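Local coordinates for dTDP-glucose 4,6-dehydratase (Klebsiella pneumoniae, PDB 5U4Q), which probably catalyses the NAD-dependent dehydration of dTDP-glucose to dTDP-4-dehydro-6-deoxyglucose, keeping the nicotinamide cofactor bound, at residues K5-A11 with H28-D34; S131-L135 with D145-V151; L195-K200 with F327-Y331. All coordinates share one frame; numbering follows the deposited sequence.

Contact 1 (K5-A11 with H28-D34); sequences KFLVTGA and HNVVGID. With NAD (nicotinamide-adenine-dinucleotide), chain C.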
loop_
_atom_site.group_PDB
_atom_site.type_symbol
_atom_site.label_atom_id
_atom_site.label_comp_id
_atom_site.label_asym_id
_atom_site.label_seq_id
_atom_site.Cartn_x
_atom_site.Cartn_y
_atom_site.Cartn_z
ATOM N N LYS A 5 13.626 4.608 25.963
ATOM C CA LYS A 5 12.246 4.120 25.971
ATOM C C LYS A 5 11.842 3.651 24.557
ATOM O O LYS A 5 11.933 4.392 23.566
ATOM C CB LYS A 5 11.265 5.181 26.486
ATOM C CG LYS A 5 9.880 4.612 26.781
ATOM C CD LYS A 5 8.841 5.672 27.088
ATOM C CE LYS A 5 9.023 6.290 28.455
ATOM N NZ LYS A 5 8.038 7.400 28.684
ATOM N N PHE A 6 11.393 2.406 24.488
ATOM C CA PHE A 6 10.943 1.805 23.260
ATOM C C PHE A 6 9.436 1.544 23.301
ATOM O O PHE A 6 8.889 1.123 24.325
ATOM C CB PHE A 6 11.577 0.420 23.091
ATOM C CG PHE A 6 13.057 0.412 22.850
ATOM C CD1 PHE A 6 13.940 0.560 23.878
ATOM C CD2 PHE A 6 13.556 0.130 21.579
ATOM C CE1 PHE A 6 15.303 0.520 23.656
ATOM C CE2 PHE A 6 14.912 0.068 21.358
ATOM C CZ PHE A 6 15.789 0.289 22.402
ATOM N N LEU A 7 8.780 1.755 22.173
ATOM C CA LEU A 7 7.420 1.283 21.968
ATOM C C LEU A 7 7.516 -0.046 21.214
ATOM O O LEU A 7 8.178 -0.105 20.176
ATOM C CB LEU A 7 6.625 2.229 21.073
ATOM C CG LEU A 7 5.227 1.787 20.639
ATOM C CD1 LEU A 7 4.341 1.488 21.859
ATOM C CD2 LEU A 7 4.581 2.822 19.721
ATOM N N VAL A 8 6.842 -1.071 21.719
ATOM C CA VAL A 8 6.723 -2.344 21.006
ATOM C C VAL A 8 5.236 -2.530 20.732
ATOM O O VAL A 8 4.447 -2.737 21.655
ATOM C CB VAL A 8 7.272 -3.533 21.815
ATOM C CG1 VAL A 8 7.048 -4.859 21.073
ATOM C CG2 VAL A 8 8.730 -3.339 22.145
ATOM N N THR A 9 4.828 -2.485 19.468
ATOM C CA THR A 9 3.434 -2.747 19.135
ATOM C C THR A 9 3.274 -4.228 18.874
ATOM O O THR A 9 4.229 -4.913 18.491
ATOM C CB THR A 9 2.935 -1.930 17.947
ATOM O OG1 THR A 9 3.409 -2.491 16.722
ATOM C CG2 THR A 9 3.348 -0.472 18.093
ATOM N N GLY A 10 2.088 -4.745 19.156
ATOM C CA GLY A 10 1.869 -6.186 19.007
ATOM C C GLY A 10 2.588 -6.927 20.118
ATOM O O GLY A 10 2.951 -8.093 19.958
ATOM N N ALA A 11 2.768 -6.274 21.265
ATOM C CA ALA A 11 3.550 -6.821 22.376
ATOM C C ALA A 11 2.987 -8.059 23.041
ATOM O O ALA A 11 3.746 -8.770 23.707
ATOM C CB ALA A 11 3.747 -5.731 23.431
ATOM N N HIS A 28 16.124 -1.626 29.373
ATOM C CA HIS A 28 15.405 -0.509 28.776
ATOM C C HIS A 28 13.985 -0.388 29.299
ATOM O O HIS A 28 13.429 -1.327 29.852
ATOM C CB HIS A 28 15.294 -0.678 27.262
ATOM C CG HIS A 28 16.600 -0.844 26.560
ATOM N ND1 HIS A 28 17.592 0.114 26.594
ATOM C CD2 HIS A 28 17.044 -1.821 25.730
ATOM C CE1 HIS A 28 18.611 -0.292 25.858
ATOM N NE2 HIS A 28 18.303 -1.457 25.316
ATOM N N ASN A 29 13.403 0.795 29.108
ATOM C CA ASN A 29 12.016 1.070 29.406
ATOM C C ASN A 29 11.218 0.697 28.156
ATOM O O ASN A 29 11.625 1.018 27.032
ATOM C CB ASN A 29 11.833 2.550 29.747
ATOM C CG ASN A 29 12.540 2.937 31.038
ATOM O OD1 ASN A 29 12.546 2.188 32.017
ATOM N ND2 ASN A 29 13.149 4.109 31.037
ATOM N N VAL A 30 10.126 -0.029 28.338
ATOM C CA VAL A 30 9.305 -0.482 27.227
ATOM C C VAL A 30 7.850 -0.250 27.486
ATOM O O VAL A 30 7.361 -0.557 28.574
ATOM C CB VAL A 30 9.502 -1.999 27.009
ATOM C CG1 VAL A 30 8.598 -2.518 25.899
ATOM C CG2 VAL A 30 10.954 -2.303 26.707
ATOM N N VAL A 31 7.150 0.303 26.504
ATOM C CA VAL A 31 5.708 0.368 26.528
ATOM C C VAL A 31 5.259 -0.598 25.430
ATOM O O VAL A 31 5.716 -0.503 24.281
ATOM C CB VAL A 31 5.153 1.771 26.246
ATOM C CG1 VAL A 31 3.638 1.742 26.166
ATOM C CG2 VAL A 31 5.658 2.742 27.318
ATOM N N GLY A 32 4.399 -1.520 25.807
ATOM C CA GLY A 32 3.818 -2.490 24.876
ATOM C C GLY A 32 2.368 -2.139 24.644
ATOM O O GLY A 32 1.665 -1.748 25.585
ATOM N N ILE A 33 1.914 -2.215 23.385
ATOM C CA ILE A 33 0.505 -2.060 23.082
ATOM C C ILE A 33 0.017 -3.246 22.258
ATOM O O ILE A 33 0.803 -3.870 21.534
ATOM C CB ILE A 33 0.177 -0.726 22.379
ATOM C CG1 ILE A 33 0.772 -0.643 20.971
ATOM C CG2 ILE A 33 0.646 0.444 23.229
ATOM C CD1 ILE A 33 0.273 0.542 20.166
ATOM N N ASP A 34 -1.271 -3.572 22.395
ATOM C CA ASP A 34 -1.888 -4.646 21.656
ATOM C C ASP A 34 -3.381 -4.464 21.844
ATOM O O ASP A 34 -3.796 -3.986 22.884
ATOM C CB ASP A 34 -1.407 -5.977 22.235
ATOM C CG ASP A 34 -1.560 -7.122 21.268
ATOM O OD1 ASP A 34 -2.722 -7.487 20.942
ATOM O OD2 ASP A 34 -0.500 -7.660 20.846
HETATM P PA NAD C . 0.850 -12.229 16.212
HETATM O O1A NAD C . 1.223 -13.246 17.220
HETATM O O2A NAD C . -0.530 -12.231 15.584
HETATM O O5B NAD C . 1.154 -10.778 16.858
HETATM C C5B NAD C . 0.632 -9.550 16.367
HETATM C C4B NAD C . -0.076 -8.850 17.514
HETATM O O4B NAD C . -0.625 -7.654 16.930
HETATM C C3B NAD C . -1.223 -9.655 18.109
HETATM O O3B NAD C . -1.066 -9.975 19.500
HETATM C C2B NAD C . -2.440 -8.775 17.819
HETATM O O2B NAD C . -3.416 -8.789 18.879
HETATM C C1B NAD C . -1.857 -7.389 17.553
HETATM N N9A NAD C . -2.700 -6.553 16.681
HETATM C C8A NAD C . -3.224 -6.896 15.482
HETATM N N7A NAD C . -3.959 -5.895 14.993
HETATM C C5A NAD C . -3.893 -4.884 15.874
HETATM C C6A NAD C . -4.492 -3.537 15.971
HETATM N N6A NAD C . -5.276 -3.047 15.020
HETATM N N1A NAD C . -4.187 -2.831 17.060
HETATM C C2A NAD C . -3.408 -3.289 18.050
HETATM N N3A NAD C . -2.851 -4.517 18.044
HETATM C C4A NAD C . -3.077 -5.329 16.977
HETATM O O3 NAD C . 1.843 -12.260 14.941
HETATM P PN NAD C . 3.452 -12.227 14.904
HETATM O O1N NAD C . 4.052 -11.926 16.214
HETATM O O2N NAD C . 3.824 -13.467 14.092
HETATM O O5D NAD C . 3.633 -10.984 13.922
HETATM C C5D NAD C . 4.378 -9.805 14.212
HETATM C C4D NAD C . 4.592 -9.095 12.886
HETATM O O4D NAD C . 5.520 -9.849 12.074
HETATM C C3D NAD C . 3.374 -8.859 11.999
HETATM O O3D NAD C . 3.499 -7.557 11.422
HETATM C C2D NAD C . 3.497 -9.879 10.892
HETATM O O2D NAD C . 2.912 -9.447 9.646
HETATM C C1D NAD C . 4.997 -10.046 10.765
HETATM N N1N NAD C . 5.380 -11.388 10.284
HETATM C C2N NAD C . 5.433 -12.473 11.091
HETATM C C3N NAD C . 5.804 -13.735 10.598
HETATM C C7N NAD C . 5.885 -15.011 11.447
HETATM O O7N NAD C . 6.383 -16.037 10.960
HETATM N N7N NAD C . 5.402 -15.093 12.698
HETATM C C4N NAD C . 6.085 -13.866 9.256
HETATM C C5N NAD C . 6.014 -12.749 8.436
HETATM C C6N NAD C . 5.637 -11.516 8.959
#
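F6 turns the edge of its ring to one face of the H28 imidazole, with CE1 off-centre over that face and 3.5 Å from H28 CG; the planes meet at 53°, and N29 O lies at the edge of the F6 ring, in its plane. The pair lies at the N-terminal ends of the parallel strands 5-9 and 29-34, in the first beta-alpha-beta unit of the Rossmann fold, and L23 of the connecting helix 14-25 touches both side chains. Backbone hydrogen bonds pass back and forth between the strands, from F6 N to N29 O at 2.9 Å through V31 N to F6 O, V8 N to V31 O and I33 N to V8 O. On the face that carries F6, V8 CG2 meets V30 CG1 at 3.8 Å, and A11 CB sits 3.5 Å from G32 CA. On the other face, covered by helix 67-77, L7 CD1 packs 4.1 Å from I33 CG2. I33 holds CG1 between backbone N and carbonyl carbon (chi1 67°), laying it beside T9; the chain then extends, with CD1 alongside T9 CG2. Past the end of strand 5-9, I33 O accepts from A11 N at 3.1 Å and, weakly, from G10 N. D34, the acidic residue expected here in an NAD-binding Rossmann fold, grips the adenosine ribose with both carboxylate oxygens: NAD O2B donates to D34 OD1 at 2.5 Å and NAD O3B to D34 OD2 at 2.7 Å.

Contact 2 (S131-L135 with D145-V151); sequences SVYGL and DSVDHPV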
loop_
_atom_site.group_PDB
_atom_site.type_symbol
_atom_site.label_atom_id
_atom_site.label_comp_id
_atom_site.label_asym_id
_atom_site.label_seq_id
_atom_site.Cartn_x
_atom_site.Cartn_y
_atom_site.Cartn_z
ATOM N N SER A 131 5.962 -11.943 1.572
ATOM C CA SER A 131 4.862 -11.999 0.614
ATOM C C SER A 131 4.940 -10.873 -0.441
ATOM O O SER A 131 4.315 -10.975 -1.511
ATOM C CB SER A 131 3.508 -11.979 1.334
ATOM O OG SER A 131 3.308 -10.730 1.997
ATOM N N VAL A 132 5.684 -9.799 -0.173
ATOM C CA VAL A 132 5.800 -8.706 -1.160
ATOM C C VAL A 132 6.420 -9.195 -2.470
ATOM O O VAL A 132 6.214 -8.565 -3.504
ATOM C CB VAL A 132 6.560 -7.461 -0.649
ATOM C CG1 VAL A 132 5.851 -6.871 0.564
ATOM C CG2 VAL A 132 8.030 -7.758 -0.348
ATOM N N TYR A 133 7.150 -10.308 -2.412
ATOM C CA TYR A 133 7.801 -10.865 -3.630
ATOM C C TYR A 133 6.772 -11.324 -4.647
ATOM O O TYR A 133 7.089 -11.436 -5.811
ATOM C CB TYR A 133 8.877 -11.925 -3.281
ATOM C CG TYR A 133 10.063 -11.262 -2.566
ATOM C CD1 TYR A 133 10.884 -10.376 -3.242
ATOM C CD2 TYR A 133 10.330 -11.497 -1.206
ATOM C CE1 TYR A 133 11.927 -9.753 -2.633
ATOM C CE2 TYR A 133 11.389 -10.872 -0.571
ATOM C CZ TYR A 133 12.182 -9.999 -1.275
ATOM O OH TYR A 133 13.222 -9.343 -0.686
ATOM N N GLY A 134 5.537 -11.561 -4.201
ATOM C CA GLY A 134 4.411 -11.823 -5.117
ATOM C C GLY A 134 4.668 -12.822 -6.229
ATOM O O GLY A 134 5.015 -13.948 -5.961
ATOM N N LEU A 135 4.489 -12.374 -7.466
ATOM C CA LEU A 135 4.640 -13.250 -8.644
ATOM C C LEU A 135 6.089 -13.503 -9.032
ATOM O O LEU A 135 6.338 -14.262 -9.979
ATOM C CB LEU A 135 3.894 -12.649 -9.834
ATOM C CG LEU A 135 2.353 -12.619 -9.782
ATOM C CD1 LEU A 135 1.810 -11.817 -10.954
ATOM C CD2 LEU A 135 1.787 -14.025 -9.767
ATOM N N ASP A 145 15.100 -6.810 -5.950
ATOM C CA ASP A 145 14.045 -7.254 -6.864
ATOM C C ASP A 145 12.826 -6.347 -6.840
ATOM O O ASP A 145 12.565 -5.669 -5.843
ATOM C CB ASP A 145 13.573 -8.674 -6.556
ATOM C CG ASP A 145 14.700 -9.710 -6.592
ATOM O OD1 ASP A 145 15.794 -9.408 -7.127
ATOM O OD2 ASP A 145 14.468 -10.828 -6.066
ATOM N N SER A 146 12.082 -6.343 -7.947
ATOM C CA SER A 146 10.848 -5.577 -7.998
ATOM C C SER A 146 9.837 -6.279 -7.119
ATOM O O SER A 146 9.863 -7.502 -6.952
ATOM C CB SER A 146 10.336 -5.444 -9.436
ATOM O OG SER A 146 9.972 -6.693 -9.964
ATOM N N VAL A 147 8.973 -5.485 -6.494
ATOM C CA VAL A 147 7.944 -5.984 -5.597
ATOM C C VAL A 147 6.663 -5.186 -5.898
ATOM O O VAL A 147 6.077 -4.553 -5.026
ATOM C CB VAL A 147 8.413 -5.871 -4.121
ATOM C CG1 VAL A 147 9.479 -6.921 -3.834
ATOM C CG2 VAL A 147 8.981 -4.500 -3.818
ATOM N N ASP A 148 6.289 -5.235 -7.170
ATOM C CA ASP A 148 5.135 -4.536 -7.753
ATOM C C ASP A 148 3.913 -5.395 -8.018
ATOM O O ASP A 148 2.875 -4.860 -8.448
ATOM C CB ASP A 148 5.554 -4.040 -9.153
ATOM C CG ASP A 148 6.594 -2.995 -9.101
ATOM O OD1 ASP A 148 6.316 -1.956 -8.475
ATOM O OD2 ASP A 148 7.666 -3.186 -9.719
ATOM N N HIS A 149 4.029 -6.692 -7.800
ATOM C CA HIS A 149 2.974 -7.625 -8.213
ATOM C C HIS A 149 2.526 -8.527 -7.099
ATOM O O HIS A 149 2.660 -9.740 -7.169
ATOM C CB HIS A 149 3.484 -8.464 -9.400
ATOM C CG HIS A 149 3.797 -7.656 -10.605
ATOM N ND1 HIS A 149 5.075 -7.232 -10.897
ATOM C CD2 HIS A 149 3.005 -7.201 -11.606
ATOM C CE1 HIS A 149 5.052 -6.527 -12.016
ATOM N NE2 HIS A 149 3.806 -6.492 -12.464
ATOM N N PRO A 150 1.977 -7.929 -6.025
ATOM C CA PRO A 150 1.524 -8.748 -4.925
ATOM C C PRO A 150 0.340 -9.637 -5.293
ATOM O O PRO A 150 -0.490 -9.256 -6.129
ATOM C CB PRO A 150 1.112 -7.700 -3.857
ATOM C CG PRO A 150 0.742 -6.514 -4.657
ATOM C CD PRO A 150 1.706 -6.501 -5.805
ATOM N N VAL A 151 0.288 -10.806 -4.679
ATOM C CA VAL A 151 -0.818 -11.734 -4.898
ATOM C C VAL A 151 -1.795 -11.842 -3.740
ATOM O O VAL A 151 -2.709 -12.647 -3.791
ATOM C CB VAL A 151 -0.314 -13.115 -5.360
ATOM C CG1 VAL A 151 0.471 -12.956 -6.660
ATOM C CG2 VAL A 151 0.489 -13.814 -4.290
HETATM O O HOH W 1 1.993 -11.732 -2.526
HETATM O O HOH W 2 4.339 -6.289 -3.426
HETATM O O HOH W 3 5.816 -8.590 -6.307
#
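Two parts of the long loop between strand 123-129 and helix 153-172 meet here, with V147 set against V132 and Y133 at one end and V151 against L135 at the other. With CG1 beside its backbone N (chi1 -73°), V147 sets that methyl 3.8 Å from Y133 CD1, the two side chains running side by side, and V147 CG1 also touches V132 CG2. Further along, G134 brings its backbone close to H149: L135 N donates to H149 O at 3.2 Å, somewhat bent, and G134 CA makes a CH···O contact to the same oxygen at 3.4 Å. L135 CD2 then packs 3.5 Å from V151 CG1. In this Rossmann-fold enzyme the loop leads into the helix carrying Y154, whose hydroxyl binds NAD and whose side chain is touched by S131. Y133 reaches N262 and R180 with its hydroxyl, while H149 NE2 bonds to T253 O of the second subunit, so the loop joins the dimer interface. Between the backbones, one water donates to S131 O at 2.6 Å and accepts from V151 N at 2.9 Å. V132 O receives two more: one also donates to V147 O, and the other accepts from H149 N at 3.0 Å.

Contact 3 (L195-K200 with F327-Y331); sequences LFKFTK and FVDWY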
loop_
_atom_site.group_PDB
_atom_site.type_symbol
_atom_site.label_atom_id
_atom_site.label_comp_id
_atom_site.label_asym_id
_atom_site.label_seq_id
_atom_site.Cartn_x
_atom_site.Cartn_y
_atom_site.Cartn_z
ATOM N N LEU A 195 5.744 -24.545 13.522
ATOM C CA LEU A 195 5.721 -25.782 14.283
ATOM C C LEU A 195 4.478 -25.941 15.136
ATOM O O LEU A 195 3.979 -27.037 15.342
ATOM C CB LEU A 195 6.924 -25.902 15.183
ATOM C CG LEU A 195 8.290 -25.937 14.549
ATOM C CD1 LEU A 195 9.283 -26.280 15.639
ATOM C CD2 LEU A 195 8.323 -26.990 13.438
ATOM N N PHE A 196 3.979 -24.828 15.673
ATOM C CA PHE A 196 2.782 -24.843 16.495
ATOM C C PHE A 196 1.612 -25.398 15.653
ATOM O O PHE A 196 0.858 -26.250 16.113
ATOM C CB PHE A 196 2.529 -23.394 16.971
ATOM C CG PHE A 196 1.698 -23.247 18.217
ATOM C CD1 PHE A 196 0.697 -24.147 18.586
ATOM C CD2 PHE A 196 1.856 -22.097 18.974
ATOM C CE1 PHE A 196 -0.054 -23.927 19.734
ATOM C CE2 PHE A 196 1.093 -21.865 20.098
ATOM C CZ PHE A 196 0.132 -22.768 20.467
ATOM N N LYS A 197 1.487 -24.920 14.424
ATOM C CA LYS A 197 0.431 -25.413 13.519
ATOM C C LYS A 197 0.545 -26.924 13.347
ATOM O O LYS A 197 -0.443 -27.643 13.490
ATOM C CB LYS A 197 0.514 -24.721 12.163
ATOM C CG LYS A 197 -0.504 -25.212 11.139
ATOM C CD LYS A 197 -0.375 -24.463 9.831
ATOM C CE LYS A 197 -1.478 -24.871 8.864
ATOM N NZ LYS A 197 -1.502 -23.972 7.681
ATOM N N PHE A 198 1.750 -27.405 13.065
ATOM C CA PHE A 198 1.927 -28.866 12.891
ATOM C C PHE A 198 1.659 -29.647 14.177
ATOM O O PHE A 198 1.049 -30.719 14.150
ATOM C CB PHE A 198 3.325 -29.233 12.402
ATOM C CG PHE A 198 3.736 -28.579 11.120
ATOM C CD1 PHE A 198 2.849 -28.428 10.057
ATOM C CD2 PHE A 198 5.059 -28.159 10.948
ATOM C CE1 PHE A 198 3.258 -27.821 8.873
ATOM C CE2 PHE A 198 5.477 -27.564 9.761
ATOM C CZ PHE A 198 4.570 -27.388 8.724
ATOM N N THR A 199 2.125 -29.129 15.310
ATOM C CA THR A 199 1.962 -29.809 16.584
ATOM C C THR A 199 0.485 -29.943 16.959
ATOM O O THR A 199 0.046 -31.010 17.401
ATOM C CB THR A 199 2.712 -29.036 17.697
ATOM O OG1 THR A 199 4.109 -29.002 17.402
ATOM C CG2 THR A 199 2.493 -29.670 19.054
ATOM N N LYS A 200 -0.259 -28.856 16.783
ATOM C CA LYS A 200 -1.689 -28.841 17.057
ATOM C C LYS A 200 -2.378 -29.892 16.185
ATOM O O LYS A 200 -3.144 -30.717 16.684
ATOM C CB LYS A 200 -2.265 -27.449 16.785
ATOM C CG LYS A 200 -3.691 -27.250 17.271
ATOM C CD LYS A 200 -4.137 -25.799 17.121
ATOM C CE LYS A 200 -5.545 -25.587 17.655
ATOM N NZ LYS A 200 -6.019 -24.200 17.418
ATOM N N PHE A 327 10.735 -25.791 21.093
ATOM C CA PHE A 327 9.327 -25.595 20.912
ATOM C C PHE A 327 8.508 -26.594 21.722
ATOM O O PHE A 327 7.556 -26.240 22.409
ATOM C CB PHE A 327 8.892 -25.661 19.436
ATOM C CG PHE A 327 7.431 -25.511 19.286
ATOM C CD1 PHE A 327 6.859 -24.244 19.377
ATOM C CD2 PHE A 327 6.583 -26.603 19.201
ATOM C CE1 PHE A 327 5.495 -24.066 19.364
ATOM C CE2 PHE A 327 5.212 -26.423 19.180
ATOM C CZ PHE A 327 4.668 -25.159 19.267
ATOM N N VAL A 328 8.880 -27.864 21.606
ATOM C CA VAL A 328 8.111 -28.934 22.267
ATOM C C VAL A 328 8.181 -28.811 23.790
ATOM O O VAL A 328 7.180 -29.001 24.467
ATOM C CB VAL A 328 8.526 -30.310 21.741
ATOM C CG1 VAL A 328 7.939 -31.437 22.604
ATOM C CG2 VAL A 328 8.072 -30.451 20.296
ATOM N N ASP A 329 9.347 -28.453 24.300
ATOM C CA ASP A 329 9.509 -28.186 25.740
ATOM C C ASP A 329 8.534 -27.109 26.197
ATOM O O ASP A 329 7.843 -27.266 27.201
ATOM C CB ASP A 329 10.945 -27.783 26.032
ATOM C CG ASP A 329 11.143 -27.283 27.444
ATOM O OD1 ASP A 329 11.124 -28.085 28.405
ATOM O OD2 ASP A 329 11.338 -26.070 27.619
ATOM N N TRP A 330 8.428 -26.034 25.418
ATOM C CA TRP A 330 7.477 -24.979 25.744
ATOM C C TRP A 330 6.036 -25.489 25.671
ATOM O O TRP A 330 5.245 -25.310 26.599
ATOM C CB TRP A 330 7.629 -23.745 24.813
ATOM C CG TRP A 330 6.492 -22.827 25.032
ATOM C CD1 TRP A 330 6.321 -22.015 26.086
ATOM C CD2 TRP A 330 5.290 -22.722 24.248
ATOM N NE1 TRP A 330 5.102 -21.411 26.029
ATOM C CE2 TRP A 330 4.438 -21.824 24.914
ATOM C CE3 TRP A 330 4.859 -23.283 23.038
ATOM C CZ2 TRP A 330 3.198 -21.468 24.412
ATOM C CZ3 TRP A 330 3.630 -22.954 22.561
ATOM C CH2 TRP A 330 2.811 -22.033 23.232
ATOM N N TYR A 331 5.693 -26.131 24.568
ATOM C CA TYR A 331 4.320 -26.566 24.318
ATOM C C TYR A 331 3.813 -27.517 25.433
ATOM O O TYR A 331 2.715 -27.340 25.944
ATOM C CB TYR A 331 4.181 -27.238 22.946
ATOM C CG TYR A 331 2.777 -27.597 22.558
ATOM C CD1 TYR A 331 2.185 -28.783 23.000
ATOM C CD2 TYR A 331 2.041 -26.774 21.726
ATOM C CE1 TYR A 331 0.880 -29.097 22.643
ATOM C CE2 TYR A 331 0.733 -27.082 21.367
ATOM C CZ TYR A 331 0.160 -28.236 21.844
ATOM O OH TYR A 331 -1.130 -28.521 21.465
#
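The helical segments 195-200 and 327-331 cross at 59°, their axes 11.2 Å apart at closest approach, a wide spacing that large side chains, mostly aromatic, bridge. F327 reaches straight across. Its CZ comes 3.6 Å from F196 CB and close to the F196 backbone, while L195 CB sits over one face of its ring, displaced toward the rim. The F196 and F327 rings are set obliquely to each other. F196 itself is the meeting point of the cluster, because W330 and Y331 both direct ring edges toward its face in offset edge-to-face pairs. W330 CH2 approaches F196 CE2 at 3.6 Å, and Y331 CE2 lies equally near F196 CE1, with the Y331 plane at 90° to that of F196. T199 adds a contact one turn further along its helix. With OG1 beside its backbone N (chi1 -62°), the methyl CG2 swings out toward the second helix and stands over the centre of the Y331 ring, 3.7 Å from its centroid and almost on the ring normal, a clear CH-pi contact. The same rotation turns OG1 back to its own helix, where it donates to L195 O at 2.8 Å from above the carbonyl plane. L195 O thus takes two donors, T199 OG1 and T199 N, and the buried hydroxyl is satisfied although it also lies 3.3 Å from F327 CE2. Beyond the pair, L44 of helix 42-50 packs on F196 and W330, and W188 meets the W330 ring. This is an aromatic cluster between two crossing helices, joining the C-terminal helix 320-334 to helix 194-203 in what is probably the smaller, substrate-binding part of an extended short-chain dehydrogenase fold.

How the contacts relate
The three contacts follow one another along the chain and touch nowhere. Contact 1 and contact 2 lie on opposite sides of the chain's centre, their centres 30 Å apart and their nearest atoms about 17 Å; contact 3 stands 26 Å from contact 1 and 30 Å from contact 2, centre to centre. NAD relates them. Contact 1 binds it directly, at the adenosine end. The side chain of V132 in contact 2 is about 10 Å from NAD and that of F196 in contact 3 about 9 Å, so neither touches it. Contact 2 alone meets the second subunit, whereas helix 42-50, which packs on contact 3, also carries K45, which bonds to NAD.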